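PDB 6TO1: minor fimbrium subunit Mfa5 from Porphyromonas gingivalis ATCC 33277, which serves as an accessory tip subunit of the minor fimbriae, pili that mediate biofilm formation and adhesion to host cells and other oral bacteria. Local coordinates for residues V532-Y537 against Q564-F569; Y594-T599 against G635-A640. All blocks are in the same frame, centred on the assembly; numbering follows the deposited sequence.

Contact 1 of 2, residues V532-Y537 against Q564-F569; sequences VIKRHY and QSQDFF
Arg-535 and Asp-567 face each other as an antiparallel hydrogen-bonded pair in a mixed beta-sheet, where strand 530-539 has the antiparallel strand 565-568 on one side and the parallel strand 634-643 on the other. Arg-535 N donates to Asp-567 O at 2.8 Å, and Arg-535 O accepts the return bond from Asp-567 N. The same two residues then meet through their side chains. With CG of Asp-567 between its own backbone N and carbonyl carbon (chi1 62°), the carboxylate swings toward the arginine, and Asp-567 OD1 receives Arg-535 NE on its syn side, but tilted out of the carboxylate plane, in a 2.8 Å salt bridge. The guanidinium and carboxylate planes stand 57° apart, a single-point meeting rather than a flat two-pronged one. Phe-569 CB lies over one guanidinium face, 3.9 Å above the plane and offset toward the rim, while NH1 goes on to Pro-597 O.

Further along this face, the extended side chain of Gln-564 carries its amide above the Tyr-537 ring, NE2 sitting 3.3 Å over the ring centre. Ring and amide planes are 65° apart, and the same nitrogen also hydrogen-bonds to Asn-600 OD1, which would help hold the amide in place.

On the reverse face, Lys-534 and Phe-568 form a non-hydrogen-bonded pair and run side by side, Lys-534 CG 3.6 Å from Phe-568 CE2; the ammonium group leads away to Asp-476. Gln-566 CG makes an off-centre CH-pi contact with the His-536 ring. Where the chain turns a corner at Gln-564, a water links the backbones, accepting from Tyr-537 N and donating to Gln-564 O, each at 2.8 Å.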
loop_
_atom_site.group_PDB
_atom_site.type_symbol
_atom_site.label_atom_id
_atom_site.label_comp_id
_atom_site.label_asym_id
_atom_site.label_seq_id
_atom_site.Cartn_x
_atom_site.Cartn_y
_atom_site.Cartn_z
ATOM N N VAL A 532 -34.797 29.805 -13.967
ATOM C CA VAL A 532 -35.946 29.843 -14.861
ATOM C C VAL A 532 -36.979 30.816 -14.324
ATOM O O VAL A 532 -37.015 31.133 -13.136
ATOM C CB VAL A 532 -36.605 28.467 -15.044
ATOM C CG1 VAL A 532 -35.639 27.477 -15.654
ATOM C CG2 VAL A 532 -37.160 27.942 -13.721
ATOM N N ILE A 533 -37.846 31.284 -15.227
ATOM C CA ILE A 533 -39.018 32.063 -14.855
ATOM C C ILE A 533 -40.207 31.431 -15.548
ATOM O O ILE A 533 -40.247 31.361 -16.783
ATOM C CB ILE A 533 -38.870 33.553 -15.213
ATOM C CG1 ILE A 533 -37.833 34.168 -14.277
ATOM C CG2 ILE A 533 -40.216 34.292 -15.091
ATOM C CD1 ILE A 533 -37.368 35.586 -14.615
ATOM N N LYS A 534 -41.121 30.891 -14.758
ATOM C CA LYS A 534 -42.319 30.266 -15.264
ATOM C C LYS A 534 -43.428 31.318 -15.277
ATOM O O LYS A 534 -43.529 32.130 -14.353
ATOM C CB LYS A 534 -42.728 29.099 -14.384
ATOM C CG LYS A 534 -41.681 28.002 -14.315
ATOM C CD LYS A 534 -42.233 26.785 -13.611
ATOM C CE LYS A 534 -41.541 26.532 -12.275
ATOM N NZ LYS A 534 -41.911 25.172 -11.740
ATOM N N ARG A 535 -44.227 31.308 -16.340
ATOM C CA ARG A 535 -45.408 32.162 -16.460
ATOM C C ARG A 535 -46.646 31.281 -16.388
ATOM O O ARG A 535 -46.757 30.295 -17.126
ATOM C CB ARG A 535 -45.352 32.940 -17.774
ATOM C CG ARG A 535 -44.158 33.880 -17.831
ATOM C CD ARG A 535 -44.202 34.775 -19.079
ATOM N NE ARG A 535 -43.808 34.027 -20.270
ATOM C CZ ARG A 535 -43.432 34.580 -21.415
ATOM N NH1 ARG A 535 -43.431 35.903 -21.555
ATOM N NH2 ARG A 535 -43.052 33.811 -22.422
ATOM N N HIS A 536 -47.546 31.605 -15.465
ATOM C CA HIS A 536 -48.781 30.866 -15.275
ATOM C C HIS A 536 -49.957 31.771 -15.639
ATOM O O HIS A 536 -49.882 32.990 -15.476
ATOM C CB HIS A 536 -48.952 30.407 -13.832
ATOM C CG HIS A 536 -47.758 29.699 -13.270
ATOM N ND1 HIS A 536 -47.643 28.324 -13.267
ATOM C CD2 HIS A 536 -46.638 30.178 -12.674
ATOM C CE1 HIS A 536 -46.499 27.983 -12.690
ATOM N NE2 HIS A 536 -45.863 29.090 -12.335
ATOM N N TYR A 537 -51.030 31.158 -16.123
ATOM C CA TYR A 537 -52.193 31.868 -16.665
ATOM C C TYR A 537 -53.438 31.316 -15.983
ATOM O O TYR A 537 -53.910 30.223 -16.313
ATOM C CB TYR A 537 -52.240 31.702 -18.178
ATOM C CG TYR A 537 -50.952 32.136 -18.845
ATOM C CD1 TYR A 537 -50.751 33.451 -19.202
ATOM C CD2 TYR A 537 -49.885 31.227 -19.044
ATOM C CE1 TYR A 537 -49.592 33.869 -19.757
ATOM C CE2 TYR A 537 -48.712 31.640 -19.635
ATOM C CZ TYR A 537 -48.567 32.964 -19.988
ATOM O OH TYR A 537 -47.415 33.449 -20.561
ATOM N N GLN A 564 -54.369 28.279 -19.550
ATOM C CA GLN A 564 -53.450 28.196 -20.668
ATOM C C GLN A 564 -52.175 27.558 -20.132
ATOM O O GLN A 564 -51.775 27.837 -18.999
ATOM C CB GLN A 564 -53.194 29.586 -21.219
ATOM C CG GLN A 564 -52.147 29.681 -22.258
ATOM C CD GLN A 564 -52.115 31.064 -22.847
ATOM O OE1 GLN A 564 -52.881 31.379 -23.749
ATOM N NE2 GLN A 564 -51.236 31.902 -22.339
ATOM N N SER A 565 -51.535 26.716 -20.944
ATOM C CA SER A 565 -50.348 26.006 -20.477
ATOM C C SER A 565 -49.284 26.962 -19.952
ATOM O O SER A 565 -48.974 27.992 -20.563
ATOM C CB SER A 565 -49.753 25.171 -21.615
ATOM O OG SER A 565 -50.657 24.172 -22.037
ATOM N N GLN A 566 -48.701 26.605 -18.812
ATOM C CA GLN A 566 -47.552 27.342 -18.315
ATOM C C GLN A 566 -46.464 27.373 -19.381
ATOM O O GLN A 566 -46.326 26.443 -20.177
ATOM C CB GLN A 566 -47.059 26.694 -17.020
ATOM C CG GLN A 566 -45.788 27.268 -16.477
ATOM C CD GLN A 566 -44.636 26.287 -16.591
ATOM O OE1 GLN A 566 -44.705 25.162 -16.096
ATOM N NE2 GLN A 566 -43.572 26.710 -17.249
ATOM N N ASP A 567 -45.734 28.486 -19.450
ATOM C CA ASP A 567 -44.597 28.582 -20.356
ATOM C C ASP A 567 -43.440 29.252 -19.621
ATOM O O ASP A 567 -43.568 29.674 -18.469
ATOM C CB ASP A 567 -44.941 29.314 -21.668
ATOM C CG ASP A 567 -45.374 30.774 -21.474
ATOM O OD1 ASP A 567 -44.921 31.445 -20.544
ATOM O OD2 ASP A 567 -46.164 31.270 -22.298
ATOM N N PHE A 568 -42.300 29.347 -20.292
ATOM C CA PHE A 568 -41.111 29.943 -19.719
ATOM C C PHE A 568 -40.806 31.267 -20.390
ATOM O O PHE A 568 -41.113 31.469 -21.570
ATOM C CB PHE A 568 -39.902 29.018 -19.865
ATOM C CG PHE A 568 -39.996 27.794 -19.034
ATOM C CD1 PHE A 568 -40.529 26.634 -19.552
ATOM C CD2 PHE A 568 -39.571 27.799 -17.711
ATOM C CE1 PHE A 568 -40.629 25.490 -18.790
ATOM C CE2 PHE A 568 -39.675 26.641 -16.942
ATOM C CZ PHE A 568 -40.202 25.487 -17.489
ATOM N N PHE A 569 -40.175 32.146 -19.619
ATOM C CA PHE A 569 -39.742 33.462 -20.054
ATOM C C PHE A 569 -38.237 33.464 -20.242
ATOM O O PHE A 569 -37.498 33.015 -19.361
ATOM C CB PHE A 569 -40.123 34.533 -19.025
ATOM C CG PHE A 569 -39.389 35.849 -19.196
ATOM C CD1 PHE A 569 -39.838 36.804 -20.098
ATOM C CD2 PHE A 569 -38.260 36.133 -18.439
ATOM C CE1 PHE A 569 -39.166 38.012 -20.251
ATOM C CE2 PHE A 569 -37.577 37.328 -18.593
ATOM C CZ PHE A 569 -38.037 38.279 -19.495
HETATM O O HOH W 1 -37.204 30.654 -17.895
HETATM O O HOH W 2 -50.381 28.430 -16.619
#

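Contact 2 of 2, residues Y594-T599 against G635-A640; sequences YSVPPT and GNAYFA
Packing between two beta layers is exemplified where strand 592-596, paired with 624-628 in a small antiparallel sheet, runs out into an extended loop carrying Pro-597 and Pro-598 above strand 634-643 of the larger mixed sheet. No hydrogen bond joins 594-599 directly to 635-640; the Phe-639 side chain packs against both side chains and backbone of the other segment.

Phe-639 carries most of the contact. Its CG is anti to the carbonyl carbon (chi1 -63°), and the ring reaches up from the sheet to receive Pro-598 on one face. Pro-598 CB lies 3.8 Å from the Phe-639 ring centroid and only 12° off the ring normal, a well-centred CH-pi contact. Pro-598 CD packs against Phe-639 CE1 at 3.7 Å. Over the same ring face lies the tertiary amide nitrogen, Pro-598 N, 3.4 Å from Phe-639 CZ. The two side chains cross at about a right angle.

A different kind of neighbour meets the rim: Val-596 O lies in the ring plane, 3.6 Å from Phe-639 CZ. From the same residue, Val-596 CG1, anti to the backbone N, touches Phe-639 CZ at 4.1 Å. More loosely, Val-596 CG1 meets Ala-637 CB at 4.5 Å, two residues before Phe-639 on the same strand.

Chemically, the ring is addressed in two ways. Aliphatic C-H groups lie on its electron-rich face and a carbonyl oxygen at its hydrogen-bearing edge, consistent with favourable electrostatics. Pro-598 has no backbone N-H to satisfy, and the direct contact between these segments probably rests mainly on shape and dispersion.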
loop_
_atom_site.group_PDB
_atom_site.type_symbol
_atom_site.label_atom_id
_atom_site.label_comp_id
_atom_site.label_asym_id
_atom_site.label_seq_id
_atom_site.Cartn_x
_atom_site.Cartn_y
_atom_site.Cartn_z
ATOM N N TYR A 594 -36.319 40.623 -13.582
ATOM C CA TYR A 594 -36.615 40.709 -15.000
ATOM C C TYR A 594 -38.039 41.218 -15.182
ATOM O O TYR A 594 -38.904 40.986 -14.329
ATOM C CB TYR A 594 -36.448 39.366 -15.668
ATOM C CG TYR A 594 -35.014 38.926 -15.668
ATOM C CD1 TYR A 594 -34.185 39.229 -16.736
ATOM C CD2 TYR A 594 -34.480 38.233 -14.591
ATOM C CE1 TYR A 594 -32.874 38.848 -16.752
ATOM C CE2 TYR A 594 -33.153 37.845 -14.600
ATOM C CZ TYR A 594 -32.363 38.154 -15.682
ATOM O OH TYR A 594 -31.042 37.789 -15.711
ATOM N N SER A 595 -38.266 41.898 -16.313
ATOM C CA SER A 595 -39.570 42.471 -16.659
ATOM C C SER A 595 -40.322 41.460 -17.512
ATOM O O SER A 595 -39.984 41.231 -18.682
ATOM C CB SER A 595 -39.393 43.812 -17.373
ATOM O OG SER A 595 -40.650 44.343 -17.768
ATOM N N VAL A 596 -41.315 40.814 -16.920
ATOM C CA VAL A 596 -41.911 39.620 -17.506
ATOM C C VAL A 596 -43.321 39.957 -17.975
ATOM O O VAL A 596 -44.171 40.309 -17.144
ATOM C CB VAL A 596 -41.938 38.447 -16.514
ATOM C CG1 VAL A 596 -42.560 37.259 -17.159
ATOM C CG2 VAL A 596 -40.509 38.175 -16.061
ATOM N N PRO A 597 -43.618 39.828 -19.266
ATOM C CA PRO A 597 -44.988 40.033 -19.730
ATOM C C PRO A 597 -45.676 38.703 -19.968
ATOM O O PRO A 597 -45.020 37.682 -20.218
ATOM C CB PRO A 597 -44.777 40.792 -21.048
ATOM C CG PRO A 597 -43.587 40.048 -21.645
ATOM C CD PRO A 597 -42.725 39.581 -20.419
ATOM N N PRO A 598 -47.006 38.669 -19.936
ATOM C CA PRO A 598 -47.708 37.464 -20.391
ATOM C C PRO A 598 -47.530 37.286 -21.897
ATOM O O PRO A 598 -47.345 38.251 -22.644
ATOM C CB PRO A 598 -49.172 37.738 -20.023
ATOM C CG PRO A 598 -49.286 39.235 -20.071
ATOM C CD PRO A 598 -47.922 39.809 -19.686
ATOM N N THR A 599 -47.563 36.037 -22.348
ATOM C CA THR A 599 -47.476 35.812 -23.787
ATOM C C THR A 599 -48.682 36.399 -24.511
ATOM O O THR A 599 -48.567 36.812 -25.666
ATOM C CB THR A 599 -47.345 34.330 -24.107
ATOM O OG1 THR A 599 -48.418 33.591 -23.522
ATOM C CG2 THR A 599 -46.040 33.831 -23.554
ATOM N N GLY A 635 -38.340 31.490 -10.538
ATOM C CA GLY A 635 -39.391 32.466 -10.373
ATOM C C GLY A 635 -40.702 32.024 -11.004
ATOM O O GLY A 635 -40.757 31.165 -11.897
ATOM N N ASN A 636 -41.799 32.620 -10.524
ATOM C CA ASN A 636 -43.130 32.255 -10.999
ATOM C C ASN A 636 -43.956 33.524 -11.120
ATOM O O ASN A 636 -44.130 34.242 -10.133
ATOM C CB ASN A 636 -43.838 31.267 -10.057
ATOM C CG ASN A 636 -43.247 29.873 -10.113
ATOM O OD1 ASN A 636 -43.609 29.052 -10.969
ATOM N ND2 ASN A 636 -42.315 29.603 -9.211
ATOM N N ALA A 637 -44.435 33.804 -12.323
ATOM C CA ALA A 637 -45.401 34.873 -12.559
ATOM C C ALA A 637 -46.785 34.262 -12.669
ATOM O O ALA A 637 -46.966 33.215 -13.314
ATOM C CB ALA A 637 -45.082 35.640 -13.836
ATOM N N TYR A 638 -47.757 34.918 -12.029
ATOM C CA TYR A 638 -49.158 34.513 -12.072
ATOM C C TYR A 638 -49.939 35.629 -12.764
ATOM O O TYR A 638 -50.214 36.666 -12.165
ATOM C CB TYR A 638 -49.695 34.243 -10.685
ATOM C CG TYR A 638 -49.119 32.945 -10.164
ATOM C CD1 TYR A 638 -49.708 31.743 -10.492
ATOM C CD2 TYR A 638 -47.959 32.930 -9.403
ATOM C CE1 TYR A 638 -49.194 30.540 -10.052
ATOM C CE2 TYR A 638 -47.439 31.722 -8.946
ATOM C CZ TYR A 638 -48.074 30.529 -9.288
ATOM O OH TYR A 638 -47.596 29.292 -8.883
ATOM N N PHE A 639 -50.278 35.405 -14.023
ATOM C CA PHE A 639 -51.106 36.342 -14.774
ATOM C C PHE A 639 -52.563 35.933 -14.621
ATOM O O PHE A 639 -52.916 34.802 -14.919
ATOM C CB PHE A 639 -50.626 36.349 -16.221
ATOM C CG PHE A 639 -49.222 36.833 -16.378
ATOM C CD1 PHE A 639 -48.884 38.125 -16.043
ATOM C CD2 PHE A 639 -48.209 35.975 -16.845
ATOM C CE1 PHE A 639 -47.587 38.588 -16.192
ATOM C CE2 PHE A 639 -46.917 36.439 -17.004
ATOM C CZ PHE A 639 -46.595 37.737 -16.675
ATOM N N ALA A 640 -53.395 36.867 -14.151
ATOM C CA ALA A 640 -54.801 36.641 -13.860
ATOM C C ALA A 640 -55.674 37.061 -15.036
ATOM O O ALA A 640 -55.390 38.046 -15.724
ATOM C CB ALA A 640 -55.222 37.436 -12.620
#

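In the fold
Contacts 1 and 2 lie with their centres about 7 Å apart, about 57 and 60 Å from the centre of this elongated chain. They follow in series: 532-537 meets 564-569 before 594-599 meets 635-640. Strands 530-539 and 634-643 are parallel neighbours in one mixed sheet, so contact 1 adds a strand within that layer and contact 2 packs the small antiparallel sheet on top of it. Arg-535 links the two, and His-536 NE2 makes a probable hydrogen bond of 2.6 Å to Asn-636 OD1 across the parallel strands. Pairing within the sheet and packing between layers thus combine in one compact part of the pilus tip protein.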